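Local atomic coordinates of retinoic acid receptor (Platynereis dumerilii, PDB entry 6EU9), a protein that binds all-trans retinoic acid in its ligand-binding domain and probably acts as a ligand-dependent transcription factor of the nuclear receptor family. Residues Y148-L153 and E179-Y184. Sequence-based numbering, arbitrary orientation.
Sequences YAMLSL and ETLKHY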
loop_
_atom_site.group_PDB
_atom_site.type_symbol
_atom_site.label_atom_id
_atom_site.label_comp_id
_atom_site.label_asym_id
_atom_site.label_seq_id
_atom_site.Cartn_x
_atom_site.Cartn_y
_atom_site.Cartn_z
ATOM N N TYR A 148 -19.733 1.084 14.041
ATOM C CA TYR A 148 -19.182 0.092 13.094
ATOM C C TYR A 148 -18.090 0.649 12.240
ATOM O O TYR A 148 -17.079 -0.000 12.044
ATOM C CB TYR A 148 -20.264 -0.484 12.146
ATOM C CG TYR A 148 -21.099 -1.591 12.731
ATOM C CD1 TYR A 148 -20.515 -2.766 13.093
ATOM C CD2 TYR A 148 -22.450 -1.450 12.930
ATOM C CE1 TYR A 148 -21.253 -3.829 13.634
ATOM C CE2 TYR A 148 -23.201 -2.484 13.461
ATOM C CZ TYR A 148 -22.592 -3.671 13.819
ATOM O OH TYR A 148 -23.341 -4.688 14.340
ATOM N N ALA A 149 -18.286 1.848 11.710
ATOM C CA ALA A 149 -17.272 2.452 10.883
ATOM C C ALA A 149 -16.002 2.722 11.691
ATOM O O ALA A 149 -14.958 2.464 11.208
ATOM C CB ALA A 149 -17.844 3.661 10.180
ATOM N N MET A 150 -16.084 3.298 12.872
ATOM C CA MET A 150 -14.919 3.501 13.730
ATOM C C MET A 150 -14.156 2.246 14.062
ATOM O O MET A 150 -12.944 2.243 14.020
ATOM C CB MET A 150 -15.267 4.273 14.988
ATOM C CG MET A 150 -16.082 5.517 14.760
ATOM S SD MET A 150 -16.127 6.604 16.215
ATOM C CE MET A 150 -17.885 6.861 16.182
ATOM N N LEU A 151 -14.873 1.149 14.403
ATOM C CA LEU A 151 -14.229 -0.124 14.697
ATOM C C LEU A 151 -13.503 -0.659 13.484
ATOM O O LEU A 151 -12.434 -1.232 13.602
ATOM C CB LEU A 151 -15.232 -1.145 15.180
ATOM C CG LEU A 151 -15.887 -0.997 16.596
ATOM C CD1 LEU A 151 -17.289 -1.631 16.828
ATOM C CD2 LEU A 151 -14.981 -1.350 17.765
ATOM N N SER A 152 -14.048 -0.460 12.299
ATOM C CA SER A 152 -13.342 -0.880 11.095
ATOM C C SER A 152 -12.028 -0.157 10.926
ATOM O O SER A 152 -11.021 -0.794 10.657
ATOM C CB SER A 152 -14.176 -0.631 9.875
ATOM O OG SER A 152 -15.545 -1.055 10.146
ATOM N N LEU A 153 -11.998 1.167 11.114
ATOM C CA LEU A 153 -10.747 1.915 10.991
ATOM C C LEU A 153 -9.773 1.517 12.067
ATOM O O LEU A 153 -8.568 1.507 11.821
ATOM C CB LEU A 153 -10.999 3.444 11.024
ATOM C CG LEU A 153 -9.836 4.324 10.444
ATOM C CD1 LEU A 153 -9.627 4.005 8.996
ATOM C CD2 LEU A 153 -10.163 5.764 10.520
ATOM N N GLU A 179 -9.939 7.436 21.239
ATOM C CA GLU A 179 -10.487 8.394 22.171
ATOM C C GLU A 179 -11.863 8.867 21.689
ATOM O O GLU A 179 -12.798 8.990 22.455
ATOM C CB GLU A 179 -9.493 9.516 22.375
ATOM C CG GLU A 179 -9.725 10.266 23.661
ATOM C CD GLU A 179 -9.584 9.455 24.944
ATOM O OE1 GLU A 179 -9.176 8.247 24.900
ATOM O OE2 GLU A 179 -9.879 10.052 26.016
ATOM N N THR A 180 -11.951 9.068 20.388
ATOM C CA THR A 180 -13.180 9.513 19.742
ATOM C C THR A 180 -14.256 8.481 19.874
ATOM O O THR A 180 -15.411 8.851 20.138
ATOM C CB THR A 180 -12.966 9.756 18.261
ATOM O OG1 THR A 180 -11.836 10.617 18.170
ATOM C CG2 THR A 180 -14.109 10.409 17.695
ATOM N N LEU A 181 -13.930 7.200 19.617
ATOM C CA LEU A 181 -14.902 6.134 19.791
ATOM C C LEU A 181 -15.429 6.112 21.247
ATOM O O LEU A 181 -16.619 6.054 21.411
ATOM C CB LEU A 181 -14.390 4.777 19.339
ATOM C CG LEU A 181 -15.361 3.584 19.631
ATOM C CD1 LEU A 181 -16.644 3.608 18.787
ATOM C CD2 LEU A 181 -14.572 2.284 19.445
ATOM N N LYS A 182 -14.513 6.325 22.198
ATOM C CA LYS A 182 -14.877 6.342 23.604
ATOM C C LYS A 182 -15.913 7.377 23.946
ATOM O O LYS A 182 -16.892 7.097 24.628
ATOM C CB LYS A 182 -13.659 6.505 24.516
ATOM C CG LYS A 182 -14.006 6.677 26.002
ATOM C CD LYS A 182 -12.915 6.435 26.999
ATOM C CE LYS A 182 -11.729 7.312 26.728
ATOM N NZ LYS A 182 -10.469 7.038 27.477
ATOM N N HIS A 183 -15.669 8.591 23.527
ATOM C CA HIS A 183 -16.535 9.730 23.817
ATOM C C HIS A 183 -17.836 9.519 23.103
ATOM O O HIS A 183 -18.867 9.841 23.632
ATOM C CB HIS A 183 -15.857 11.036 23.348
ATOM C CG HIS A 183 -14.609 11.361 24.107
ATOM N ND1 HIS A 183 -13.588 12.118 23.582
ATOM C CD2 HIS A 183 -14.226 11.036 25.369
ATOM C CE1 HIS A 183 -12.629 12.261 24.482
ATOM N NE2 HIS A 183 -12.987 11.602 25.575
ATOM N N TYR A 184 -17.817 8.989 21.887
ATOM C CA TYR A 184 -19.064 8.787 21.147
ATOM C C TYR A 184 -19.911 7.730 21.869
ATOM O O TYR A 184 -21.118 7.886 22.014
ATOM C CB TYR A 184 -18.797 8.341 19.749
ATOM C CG TYR A 184 -20.039 8.156 18.917
ATOM C CD1 TYR A 184 -20.729 6.905 18.898
ATOM C CD2 TYR A 184 -20.515 9.186 18.093
ATOM C CE1 TYR A 184 -21.815 6.726 18.066
ATOM C CE2 TYR A 184 -21.653 9.000 17.317
ATOM C CZ TYR A 184 -22.302 7.766 17.331
ATOM O OH TYR A 184 -23.381 7.605 16.509
#
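Met-150, Leu-151, Leu-181 and Tyr-184 form a buried apolar contact between two helices of the ligand-binding domain, 145-156 and 167-188. The two segments run nearly antiparallel, at 158°, and their axes come within 10.4 Å. No hydrogen bond or salt bridge joins them.

Met-150 carries most of the contact. Its CG lies beside the backbone N, anti to the carbonyl carbon (chi1 -48°), and the chain runs out toward helix 167-188. The sulfur reaches the opposing backbone, with Met-150 SD 3.8 Å from Leu-181 CA. Met-150 SD also lies 4.0 Å from Leu-181 CD1. The chain bends at its last torsion, and the methyl sits over one face of the Tyr-184 ring. This is a CH-pi contact: Met-150 CE is 4.0 Å from the ring centroid, 21° off the normal. The methyl is displaced toward the rim, with Met-150 CE 3.7 Å from Tyr-184 CG. Replacing Met-150 by alanine removes the thioether, which is likely to leave that ring face without its methyl partner and open a gap beside Leu-181.

Leu-181 uses its other branch for Leu-151, with Leu-181 CD2 4.0 Å from Leu-151 CD2. Both leucines also touch helix 195-222, Leu-151 at Leu-199 and Leu-203, Leu-181 at Phe-196. The Tyr-184 hydroxyl is hydrogen-bonded to Asp-144, just before helix 145-156.

The pair belongs to the layered helical fold of nuclear receptor ligand-binding domains. Its chemistry is methyl, thioether and aromatic face, so shape and exclusion of water, not directed polar bonds, are likely to hold these helices together here.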